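Local coordinates for protein decapping nuclease RAI1 (Candida albicans, PDB 5BUD) that hydrolyses the NAD cap from the 5' end of a subset of RNAs with the help of divalent metal ions, and binds and stimulates the exoribonuclease RAT1, at residues Y34-D38 against K83-K87; D71-L75 against M142-K146; Y163-C167 against R285-L289; E262-F266 against K319-A325. One frame throughout, in Å; residues are numbered along the deposited sequence.

Contact 1 of 4, residues Y34-D38 against K83-K87; sequences YVYDD and KAIIK
Y36 lies against helix 78-92 just after the short strand 34-35 has ended, and its CA comes within 6.3 Å of the CA of A84, the nearest backbone approach between 34-38 and 83-87. The Y36 side chain is the centre of the contact. Its phenol points to the helix, where it meets K83 and A84. K83 crosses it at about a right angle: its CG sits over one ring face, 4.1 Å from the Y36 ring centroid and 24° off the normal, a CH-pi contact displaced toward the rim near CZ and OH. Bends at chi2 and chi4 then bring K83 NZ back to the ring, 3.6 Å from Y36 CE1. A84 CB approaches the ring at its CD2 and CE2 atoms, 3.8 Å from Y36 CD2. In fold terms, this docks the loop just after strand 34-35 on a helix at the surface of the PD-(D/E)XK nuclease: strand 34-35 pairs antiparallel with strand 21-28 through V35 and A27, and A84 also packs on F24 and Y26 of that strand. One turn along the helix, K87 reaches across toward the loop, and its CD passes 3.8 Å from Y36 CB. Farther out, K87 and D37 cross at about a right angle, and K87 CE comes 3.2 Å from D37 OD1. The bend at chi4 then sets K87 NZ 3.8 Å from D37 OD1, a long salt bridge at the protein surface.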
# COMPACT_ATOMS: atom_id res chain seq x y z
N TYR A 34 15.46 8.69 -4.91
CA TYR A 34 14.60 8.15 -5.96
C TYR A 34 15.31 8.08 -7.31
O TYR A 34 16.20 8.88 -7.62
CB TYR A 34 13.31 8.97 -6.06
CG TYR A 34 12.48 8.78 -4.83
CD1 TYR A 34 11.52 7.77 -4.77
CD2 TYR A 34 12.69 9.54 -3.69
CE1 TYR A 34 10.78 7.56 -3.63
CE2 TYR A 34 11.95 9.34 -2.54
CZ TYR A 34 10.99 8.35 -2.52
OH TYR A 34 10.25 8.12 -1.39
N VAL A 35 14.88 7.10 -8.10
CA VAL A 35 15.51 6.74 -9.36
C VAL A 35 14.42 6.68 -10.42
O VAL A 35 13.42 6.02 -10.20
CB VAL A 35 16.13 5.34 -9.25
CG1 VAL A 35 16.59 4.85 -10.61
CG2 VAL A 35 17.25 5.33 -8.21
N TYR A 36 14.61 7.33 -11.56
CA TYR A 36 13.52 7.46 -12.54
C TYR A 36 13.81 6.80 -13.88
O TYR A 36 12.88 6.49 -14.64
CB TYR A 36 13.10 8.93 -12.71
CG TYR A 36 12.83 9.64 -11.39
CD1 TYR A 36 13.83 10.37 -10.74
CD2 TYR A 36 11.57 9.60 -10.81
CE1 TYR A 36 13.57 11.02 -9.53
CE2 TYR A 36 11.31 10.22 -9.61
CZ TYR A 36 12.30 10.92 -8.96
OH TYR A 36 11.99 11.53 -7.76
N ASP A 37 15.08 6.55 -14.16
CA ASP A 37 15.51 5.88 -15.39
C ASP A 37 15.80 4.41 -15.10
O ASP A 37 16.29 4.06 -14.02
CB ASP A 37 16.77 6.56 -15.94
CG ASP A 37 16.54 8.02 -16.29
OD1 ASP A 37 15.90 8.30 -17.33
OD2 ASP A 37 16.98 8.88 -15.51
N ASP A 38 15.49 3.54 -16.05
CA ASP A 38 15.67 2.09 -15.86
C ASP A 38 15.31 1.60 -14.43
O ASP A 38 16.10 0.93 -13.78
CB ASP A 38 17.11 1.67 -16.21
CG ASP A 38 17.59 2.28 -17.51
OD1 ASP A 38 16.92 2.09 -18.54
OD2 ASP A 38 18.65 2.95 -17.50
N LYS A 83 7.49 14.05 -9.73
CA LYS A 83 8.68 14.14 -10.60
C LYS A 83 8.66 13.00 -11.59
O LYS A 83 8.98 13.19 -12.80
CB LYS A 83 9.95 14.17 -9.77
CG LYS A 83 11.23 14.14 -10.58
CD LYS A 83 12.22 15.21 -10.14
CE LYS A 83 13.50 15.18 -10.96
NZ LYS A 83 14.55 14.45 -10.21
N ALA A 84 8.28 11.83 -11.09
CA ALA A 84 8.08 10.65 -11.93
C ALA A 84 6.97 10.91 -12.93
O ALA A 84 7.13 10.60 -14.11
CB ALA A 84 7.75 9.43 -11.07
N ILE A 85 5.86 11.49 -12.48
CA ILE A 85 4.74 11.86 -13.38
C ILE A 85 5.16 12.87 -14.49
O ILE A 85 4.78 12.70 -15.64
CB ILE A 85 3.53 12.39 -12.56
CG1 ILE A 85 2.82 11.21 -11.85
CG2 ILE A 85 2.55 13.12 -13.45
CD1 ILE A 85 1.72 11.60 -10.87
N ILE A 86 5.94 13.89 -14.14
CA ILE A 86 6.44 14.87 -15.15
C ILE A 86 7.27 14.15 -16.22
O ILE A 86 7.05 14.34 -17.41
CB ILE A 86 7.28 16.00 -14.50
CG1 ILE A 86 6.41 16.87 -13.58
CG2 ILE A 86 7.93 16.87 -15.59
CD1 ILE A 86 7.20 17.64 -12.53
N LYS A 87 8.18 13.28 -15.80
CA LYS A 87 8.95 12.47 -16.75
C LYS A 87 8.07 11.68 -17.72
O LYS A 87 8.30 11.71 -18.95
CB LYS A 87 9.88 11.53 -16.01
CG LYS A 87 10.85 10.79 -16.91
CD LYS A 87 11.96 10.15 -16.10
CE LYS A 87 12.91 9.35 -16.99
NZ LYS A 87 12.16 8.31 -17.74

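Contact 2 of 4, residues D71-L75 against M142-K146; sequences DEQNL and MKRRK
M142 and L75 supply the apolar part of this contact. The methionine bends at chi2 and chi3, which brings its sulfur and methyl round to the segment 71-75: M142 SD lies 4.0 Å from L75 CD2, while M142 CE turns the other way along the segment and stops 4.1 Å from D71 CB, with E72 CG a little beyond. The same leucine methyl also serves R145, whose guanidinium takes it at the edge, near its plane, with R145 NH1 3.8 Å from L75 CD2; the two side chains run past each other in opposite directions.

The charged groups meet more loosely. D71 OD2 rests on the aliphatic part of R145, 3.2 Å from R145 CD. The bend at chi3 (-79°) swings R145 NE away, to 4.3 Å from D71 OD2, too far for a salt bridge, and the carboxylate and guanidinium planes stand 69° apart. E72 and K146 cross at about a right angle, with E72 OE2 4.0 Å from K146 NZ. At these distances the charges would probably attract only weakly.

Backbone bonding stays within each side: N74 N donates to D71 O, closing the 3-10 turn, and K146 N to M142 O in the helix. The contact thus sets the loop between helices 50-54 and 78-92 against one flank of helix 138-155. R144, from the same helix, makes a salt bridge to D122 on strand 121-128, and N74 hydrogen-bonds R28 of strand 21-28.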
# COMPACT_ATOMS: atom_id res chain seq x y z
N ASP A 71 11.31 6.59 10.42
CA ASP A 71 9.90 6.76 10.04
C ASP A 71 9.62 8.12 9.37
O ASP A 71 8.86 8.20 8.41
CB ASP A 71 9.00 6.60 11.26
CG ASP A 71 8.96 5.18 11.78
OD1 ASP A 71 9.53 4.27 11.14
OD2 ASP A 71 8.34 4.98 12.84
N GLU A 72 10.26 9.18 9.86
CA GLU A 72 10.04 10.54 9.35
C GLU A 72 10.46 10.63 7.90
O GLU A 72 9.90 11.44 7.15
CB GLU A 72 10.83 11.60 10.14
CG GLU A 72 10.94 11.36 11.62
CD GLU A 72 12.05 10.40 11.97
OE1 GLU A 72 13.24 10.73 11.73
OE2 GLU A 72 11.73 9.30 12.48
N GLN A 73 11.44 9.81 7.52
CA GLN A 73 11.95 9.78 6.15
C GLN A 73 11.24 8.78 5.23
O GLN A 73 11.62 8.66 4.06
CB GLN A 73 13.46 9.45 6.16
CG GLN A 73 14.33 10.51 6.80
CD GLN A 73 15.78 10.11 6.86
OE1 GLN A 73 16.27 9.34 6.03
NE2 GLN A 73 16.49 10.65 7.85
N ASN A 74 10.23 8.07 5.74
CA ASN A 74 9.62 6.96 5.00
C ASN A 74 8.14 7.17 4.72
O ASN A 74 7.40 6.23 4.42
CB ASN A 74 9.81 5.64 5.79
CG ASN A 74 9.72 4.42 4.91
OD1 ASN A 74 10.03 4.47 3.73
ND2 ASN A 74 9.30 3.31 5.49
N LEU A 75 7.69 8.41 4.83
CA LEU A 75 6.30 8.75 4.53
C LEU A 75 6.15 8.70 3.01
O LEU A 75 7.12 8.87 2.27
CB LEU A 75 5.99 10.14 5.10
CG LEU A 75 6.19 10.25 6.62
CD1 LEU A 75 5.91 11.66 7.12
CD2 LEU A 75 5.33 9.22 7.36
N MET A 142 2.32 10.66 12.10
CA MET A 142 3.52 10.56 12.93
C MET A 142 3.15 10.62 14.41
O MET A 142 3.71 9.88 15.21
CB MET A 142 4.52 11.67 12.61
CG MET A 142 5.27 11.51 11.30
SD MET A 142 6.23 9.98 11.17
CE MET A 142 7.09 9.93 12.74
N LYS A 143 2.21 11.48 14.75
CA LYS A 143 1.79 11.63 16.14
C LYS A 143 1.13 10.35 16.64
O LYS A 143 1.36 9.91 17.78
CB LYS A 143 0.85 12.82 16.29
CG LYS A 143 0.58 13.24 17.72
CD LYS A 143 -0.77 13.94 17.84
CE LYS A 143 -1.93 12.97 17.57
NZ LYS A 143 -3.19 13.45 18.19
N ARG A 144 0.32 9.73 15.79
CA ARG A 144 -0.29 8.46 16.15
C ARG A 144 0.74 7.35 16.24
O ARG A 144 0.66 6.52 17.14
CB ARG A 144 -1.38 8.10 15.16
CG ARG A 144 -2.53 9.06 15.27
CD ARG A 144 -3.42 9.04 14.06
NE ARG A 144 -4.60 9.85 14.32
CZ ARG A 144 -5.47 10.25 13.41
NH1 ARG A 144 -5.33 9.93 12.12
NH2 ARG A 144 -6.50 10.98 13.79
N ARG A 145 1.71 7.34 15.33
CA ARG A 145 2.76 6.35 15.37
C ARG A 145 3.61 6.49 16.66
O ARG A 145 3.94 5.50 17.29
CB ARG A 145 3.64 6.43 14.12
CG ARG A 145 4.33 5.11 13.78
CD ARG A 145 5.18 5.18 12.52
NE ARG A 145 4.38 5.07 11.29
CZ ARG A 145 4.22 6.03 10.37
NH1 ARG A 145 4.80 7.22 10.50
NH2 ARG A 145 3.46 5.79 9.31
N LYS A 146 3.92 7.72 17.06
CA LYS A 146 4.70 7.92 18.28
C LYS A 146 3.90 7.43 19.47
O LYS A 146 4.43 6.70 20.31
CB LYS A 146 5.06 9.38 18.50
CG LYS A 146 5.95 10.02 17.45
CD LYS A 146 7.27 9.30 17.22
CE LYS A 146 8.21 10.16 16.39
NZ LYS A 146 9.26 9.38 15.67

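Contact 3 of 4, residues Y163-C167 against R285-L289; sequences YMKRC and RDNNL. With nucleotides of chain C.
Y163, R285 and L289 form a partly buried, mixed polar and apolar contact in the PD-(D/E)XK nuclease fold, between helix 158-178 and the hairpin loop that joins antiparallel strands 279-285 and 291-298. It also borders the bound RNA. The loop is a type I beta turn from D286 to L289, closed by L289 N donating to D286 O. Its leucine packs on the helix: L289 CD2 comes 3.6 Å from Y163 CE1, and L289 CD1 touches R166 CB. The carbonyl oxygen of N287 approaches the edge of the tyrosine ring, 3.3 Å from Y163 CE1, while over one face of the ring lies the sulfur of C167 from the next helical turn.

R285 comes from the opposite direction, its guanidinium plane 79° from the Y163 ring and its NH1 3.0 Å from Y163 OH. R285 NH1 donates a weak hydrogen bond to D286 O. C167 SG lies over a face of the guanidinium. A bend at chi2 helps carry the group to the RNA, where NH2 bridges two successive phosphates of chain C, consistent with holding the RNA backbone there. One bond runs 2.9 Å from R285 NH2 to OP1 of U3. The other is straighter: R285 NH2 to OP2 of U4, 2.7 Å at 166°, with that oxygen in the guanidinium plane.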
# COMPACT_ATOMS: atom_id res chain seq x y z
N TYR A 163 10.52 -8.58 21.19
CA TYR A 163 9.95 -9.57 20.28
C TYR A 163 9.17 -8.85 19.17
O TYR A 163 9.37 -9.11 18.00
CB TYR A 163 9.07 -10.55 21.04
CG TYR A 163 8.37 -11.60 20.20
CD1 TYR A 163 9.02 -12.76 19.81
CD2 TYR A 163 7.04 -11.44 19.84
CE1 TYR A 163 8.38 -13.72 19.04
CE2 TYR A 163 6.39 -12.39 19.08
CZ TYR A 163 7.07 -13.53 18.68
OH TYR A 163 6.42 -14.48 17.95
N MET A 164 8.30 -7.93 19.54
CA MET A 164 7.50 -7.18 18.55
C MET A 164 8.36 -6.40 17.57
O MET A 164 8.09 -6.42 16.37
CB MET A 164 6.47 -6.28 19.24
CG MET A 164 5.31 -7.06 19.84
SD MET A 164 4.20 -6.07 20.87
CE MET A 164 2.95 -5.65 19.67
N LYS A 165 9.41 -5.74 18.05
CA LYS A 165 10.39 -5.12 17.15
C LYS A 165 11.11 -6.12 16.23
O LYS A 165 11.37 -5.84 15.08
CB LYS A 165 11.42 -4.30 17.94
CG LYS A 165 10.84 -3.12 18.68
CD LYS A 165 10.11 -2.19 17.72
CE LYS A 165 9.84 -0.83 18.33
NZ LYS A 165 9.31 0.14 17.32
N ARG A 166 11.42 -7.31 16.74
CA ARG A 166 11.97 -8.34 15.89
C ARG A 166 10.96 -8.80 14.86
O ARG A 166 11.33 -9.11 13.74
CB ARG A 166 12.50 -9.50 16.75
CG ARG A 166 13.79 -9.11 17.45
CD ARG A 166 14.19 -10.05 18.58
NE ARG A 166 15.48 -9.58 19.12
CZ ARG A 166 16.68 -9.94 18.70
NH1 ARG A 166 16.86 -10.85 17.74
NH2 ARG A 166 17.75 -9.38 19.26
N CYS A 167 9.68 -8.84 15.23
CA CYS A 167 8.63 -9.24 14.27
C CYS A 167 8.55 -8.24 13.10
O CYS A 167 8.37 -8.64 11.94
CB CYS A 167 7.29 -9.42 14.96
SG CYS A 167 7.14 -10.96 15.90
N ARG A 285 5.65 -18.48 10.24
CA ARG A 285 6.80 -18.69 11.13
C ARG A 285 6.33 -19.07 12.53
O ARG A 285 5.19 -18.79 12.92
CB ARG A 285 7.73 -17.45 11.13
CG ARG A 285 7.04 -16.10 11.34
CD ARG A 285 6.87 -15.83 12.81
NE ARG A 285 6.01 -14.70 13.13
CZ ARG A 285 5.42 -14.53 14.31
NH1 ARG A 285 5.57 -15.43 15.26
NH2 ARG A 285 4.65 -13.47 14.55
N ASP A 286 7.19 -19.72 13.30
CA ASP A 286 6.83 -20.16 14.65
C ASP A 286 7.19 -19.11 15.72
O ASP A 286 7.66 -18.04 15.38
CB ASP A 286 7.44 -21.54 14.95
CG ASP A 286 8.95 -21.51 15.13
OD1 ASP A 286 9.55 -20.42 15.28
OD2 ASP A 286 9.54 -22.60 15.13
N ASN A 287 6.96 -19.43 17.00
CA ASN A 287 7.28 -18.50 18.09
C ASN A 287 8.72 -18.03 18.15
O ASN A 287 8.98 -16.91 18.56
CB ASN A 287 6.92 -19.10 19.44
CG ASN A 287 5.44 -19.35 19.58
OD1 ASN A 287 4.65 -18.97 18.71
ND2 ASN A 287 5.06 -19.98 20.68
N ASN A 288 9.65 -18.87 17.71
CA ASN A 288 11.06 -18.50 17.67
C ASN A 288 11.47 -17.87 16.35
O ASN A 288 12.68 -17.73 16.05
CB ASN A 288 11.92 -19.72 18.01
CG ASN A 288 11.58 -20.27 19.37
OD1 ASN A 288 11.33 -19.51 20.32
ND2 ASN A 288 11.52 -21.59 19.48
N LEU A 289 10.47 -17.48 15.56
CA LEU A 289 10.68 -16.75 14.31
C LEU A 289 11.44 -17.56 13.26
O LEU A 289 12.12 -17.01 12.42
CB LEU A 289 11.37 -15.40 14.59
CG LEU A 289 10.78 -14.61 15.78
CD1 LEU A 289 11.47 -13.28 16.04
CD2 LEU A 289 9.30 -14.39 15.58
P U C 3 2.81 -10.14 12.80
OP1 U C 3 3.08 -11.58 12.93
OP2 U C 3 1.62 -9.67 12.05
O5' U C 3 2.76 -9.51 14.25
C5' U C 3 3.75 -9.88 15.24
C4' U C 3 3.11 -10.01 16.59
O4' U C 3 2.75 -8.70 17.09
C3' U C 3 1.84 -10.85 16.64
O3' U C 3 1.84 -11.53 17.88
C2' U C 3 0.74 -9.81 16.54
O2' U C 3 -0.49 -10.20 17.13
C1' U C 3 1.35 -8.64 17.31
N1 U C 3 0.88 -7.32 16.88
C2 U C 3 0.23 -6.53 17.81
O2 U C 3 -0.00 -6.90 18.95
N3 U C 3 -0.16 -5.29 17.35
C4 U C 3 0.03 -4.78 16.09
O4 U C 3 -0.37 -3.64 15.83
C5 U C 3 0.72 -5.65 15.18
C6 U C 3 1.12 -6.86 15.60
P U C 2 4.98 -8.24 7.12
OP1 U C 2 5.44 -9.63 6.85
OP2 U C 2 3.71 -7.77 6.52
O5' U C 2 4.81 -7.98 8.69
C5' U C 2 5.76 -8.43 9.67
C4' U C 2 5.45 -7.84 11.03
O4' U C 2 5.46 -6.39 10.98
C3' U C 2 4.09 -8.16 11.64
O3' U C 2 4.11 -9.48 12.15
C2' U C 2 4.01 -7.07 12.70
O2' U C 2 4.89 -7.30 13.79
C1' U C 2 4.54 -5.87 11.93
N1 U C 2 3.52 -5.09 11.22
C2 U C 2 2.81 -4.16 11.96
O2 U C 2 2.99 -3.98 13.16
N3 U C 2 1.86 -3.46 11.26
C4 U C 2 1.56 -3.58 9.92
O4 U C 2 0.69 -2.86 9.42
C5 U C 2 2.34 -4.55 9.22
C6 U C 2 3.28 -5.25 9.87
P U C 4 2.28 -13.04 17.96
OP1 U C 4 2.78 -13.31 19.34
OP2 U C 4 3.12 -13.35 16.79
O5' U C 4 0.89 -13.79 17.80
C5' U C 4 -0.08 -13.75 18.86
C4' U C 4 -0.67 -15.13 19.04
O4' U C 4 -1.97 -15.03 19.67
C3' U C 4 -0.98 -15.79 17.71
O3' U C 4 -1.12 -17.18 17.95
C2' U C 4 -2.25 -15.04 17.32
O2' U C 4 -3.00 -15.59 16.26
C1' U C 4 -2.98 -14.96 18.67
N1 U C 4 -3.74 -13.71 18.88
C2 U C 4 -4.42 -13.19 17.79
O2 U C 4 -4.41 -13.71 16.69
N3 U C 4 -5.10 -12.02 18.05
C4 U C 4 -5.17 -11.34 19.24
O4 U C 4 -5.83 -10.30 19.31
C5 U C 4 -4.44 -11.95 20.32
C6 U C 4 -3.77 -13.08 20.10

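Contact 4 of 4, residues E262-F266 against K319-A325; sequences EQKLF and KINCTNA. With nucleotides of chain C.
The F266 ring has I320 on one face and C322 and A325 at its edge. I320 CG2 sits 3.8 Å from the F266 ring centroid, 28° off the normal, a CH-pi contact shifted toward the rim at CD1. C322 SG approaches near the ring plane in a sulfur-aromatic contact, and A325 CB meets F266 CZ, in the ring plane, at 3.9 Å. This buried packing in the PD-(D/E)XK nuclease joins helix 255-275 to the start of helix 322-339, where N321 is the N-cap: its OD1 accepts from N324 N. CG2 of I320 is anti to the backbone N, which places it over the ring, while the other branch puts I320 CD1 3.9 Å from Q263 CA.

On the far side of helix 255-275, K264 NZ makes a weak bond to OP2 of U3 in chain C and a hydrogen bond to S249. E262 reaches out extended to K319, whose ammonium is also held by the carbonyls of I306 and T312, while E262 OE2 bonds T312 OG1. A water donates to E262 OE1 and accepts from I320 N. K319 NZ forms a salt bridge with E262, donating to E262 OE1 on its syn side at 2.8 Å, 21° out of the carboxylate plane.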
# COMPACT_ATOMS: atom_id res chain seq x y z
N GLU A 262 -7.88 -14.31 8.94
CA GLU A 262 -8.90 -13.77 8.02
C GLU A 262 -8.82 -12.24 7.90
O GLU A 262 -8.88 -11.70 6.79
CB GLU A 262 -10.33 -14.19 8.42
CG GLU A 262 -11.40 -13.68 7.49
CD GLU A 262 -12.69 -14.51 7.55
OE1 GLU A 262 -13.74 -13.93 7.81
OE2 GLU A 262 -12.63 -15.73 7.32
N GLN A 263 -8.71 -11.55 9.03
CA GLN A 263 -8.63 -10.09 9.04
C GLN A 263 -7.40 -9.57 8.29
O GLN A 263 -7.52 -8.62 7.51
CB GLN A 263 -8.65 -9.55 10.48
CG GLN A 263 -9.96 -9.87 11.20
CD GLN A 263 -9.98 -9.59 12.69
OE1 GLN A 263 -8.99 -9.79 13.41
NE2 GLN A 263 -11.13 -9.18 13.16
N LYS A 264 -6.25 -10.19 8.51
CA LYS A 264 -4.99 -9.79 7.83
C LYS A 264 -5.06 -10.06 6.35
O LYS A 264 -4.57 -9.26 5.54
CB LYS A 264 -3.81 -10.62 8.32
CG LYS A 264 -3.24 -10.28 9.66
CD LYS A 264 -2.23 -11.36 10.03
CE LYS A 264 -1.13 -10.81 10.91
NZ LYS A 264 -0.48 -11.95 11.57
N LEU A 265 -5.61 -11.24 6.00
CA LEU A 265 -5.76 -11.66 4.61
C LEU A 265 -6.71 -10.76 3.84
O LEU A 265 -6.51 -10.50 2.68
CB LEU A 265 -6.24 -13.12 4.53
CG LEU A 265 -6.26 -13.81 3.17
CD1 LEU A 265 -4.85 -14.09 2.70
CD2 LEU A 265 -7.07 -15.10 3.26
N PHE A 266 -7.71 -10.22 4.53
CA PHE A 266 -8.62 -9.27 3.90
C PHE A 266 -7.87 -7.98 3.57
O PHE A 266 -8.04 -7.43 2.46
CB PHE A 266 -9.80 -8.97 4.84
CG PHE A 266 -10.63 -7.79 4.41
CD1 PHE A 266 -11.33 -7.82 3.22
CD2 PHE A 266 -10.66 -6.64 5.17
CE1 PHE A 266 -12.09 -6.74 2.83
CE2 PHE A 266 -11.42 -5.53 4.78
CZ PHE A 266 -12.14 -5.59 3.61
N LYS A 319 -19.12 -9.83 9.79
CA LYS A 319 -18.44 -10.82 8.93
C LYS A 319 -17.84 -10.13 7.71
O LYS A 319 -18.56 -9.47 6.97
CB LYS A 319 -19.43 -11.91 8.50
CG LYS A 319 -18.97 -12.81 7.35
CD LYS A 319 -17.84 -13.72 7.76
CE LYS A 319 -17.19 -14.37 6.55
NZ LYS A 319 -16.01 -15.24 6.88
N ILE A 320 -16.53 -10.24 7.53
CA ILE A 320 -15.87 -9.67 6.34
C ILE A 320 -16.49 -10.18 5.03
O ILE A 320 -16.58 -11.37 4.80
CB ILE A 320 -14.34 -9.93 6.32
CG1 ILE A 320 -13.66 -9.10 7.41
CG2 ILE A 320 -13.75 -9.53 4.97
CD1 ILE A 320 -12.25 -9.53 7.75
N ASN A 321 -16.90 -9.24 4.19
CA ASN A 321 -17.40 -9.51 2.86
C ASN A 321 -16.78 -8.54 1.86
O ASN A 321 -17.00 -7.31 1.91
CB ASN A 321 -18.91 -9.36 2.84
CG ASN A 321 -19.48 -9.64 1.48
OD1 ASN A 321 -19.43 -8.80 0.59
ND2 ASN A 321 -20.04 -10.84 1.30
N CYS A 322 -16.05 -9.09 0.90
CA CYS A 322 -15.25 -8.27 -0.02
C CYS A 322 -16.11 -7.43 -0.93
O CYS A 322 -15.77 -6.29 -1.20
CB CYS A 322 -14.30 -9.16 -0.81
SG CYS A 322 -13.00 -9.89 0.20
N THR A 323 -17.24 -7.97 -1.39
CA THR A 323 -18.17 -7.22 -2.24
C THR A 323 -18.78 -6.01 -1.51
O THR A 323 -18.91 -4.91 -2.10
CB THR A 323 -19.27 -8.17 -2.81
OG1 THR A 323 -18.65 -9.17 -3.63
CG2 THR A 323 -20.29 -7.42 -3.63
N ASN A 324 -19.11 -6.17 -0.23
CA ASN A 324 -19.66 -5.06 0.55
C ASN A 324 -18.62 -3.95 0.68
O ASN A 324 -18.95 -2.77 0.50
CB ASN A 324 -20.14 -5.58 1.91
CG ASN A 324 -20.67 -4.49 2.83
OD1 ASN A 324 -21.57 -3.72 2.47
ND2 ASN A 324 -20.14 -4.45 4.03
N ALA A 325 -17.37 -4.33 0.95
CA ALA A 325 -16.29 -3.33 1.04
C ALA A 325 -16.16 -2.56 -0.25
O ALA A 325 -15.99 -1.36 -0.21
CB ALA A 325 -14.96 -3.99 1.41
P U C 3 2.81 -10.14 12.80
OP1 U C 3 3.08 -11.58 12.93
OP2 U C 3 1.62 -9.67 12.05
O5' U C 3 2.76 -9.51 14.25
C5' U C 3 3.75 -9.88 15.24
C4' U C 3 3.11 -10.01 16.59
O4' U C 3 2.75 -8.70 17.09
C3' U C 3 1.84 -10.85 16.64
O3' U C 3 1.84 -11.53 17.88
C2' U C 3 0.74 -9.81 16.54
O2' U C 3 -0.49 -10.20 17.13
C1' U C 3 1.35 -8.64 17.31
N1 U C 3 0.88 -7.32 16.88
C2 U C 3 0.23 -6.53 17.81
O2 U C 3 -0.00 -6.90 18.95
N3 U C 3 -0.16 -5.29 17.35
C4 U C 3 0.03 -4.78 16.09
O4 U C 3 -0.37 -3.64 15.83
C5 U C 3 0.72 -5.65 15.18
C6 U C 3 1.12 -6.86 15.60
O HOH W 1 -14.75 -11.66 9.33

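Contacts 3 and 4 both reach the bound RNA and share a nucleotide: R285 and K264 bond different oxygens of the U3 phosphate, and the nearest atoms of the two contacts are about 6 Å apart. Contact 3 is about 13 Å from a manganese ion, measured from the R285 side chain, and about 10 Å from K247, a probable substrate-binding residue; F266 in contact 4 is about 11 Å from K247. Contact 2 comes about 6 Å from the RNA at its nearest atom, and its helix 138-155 is followed in the chain by helix 158-178 of contact 3. Contact 1 is more remote, about 14 Å from the RNA and on the other side of the chain's centre from contact 4.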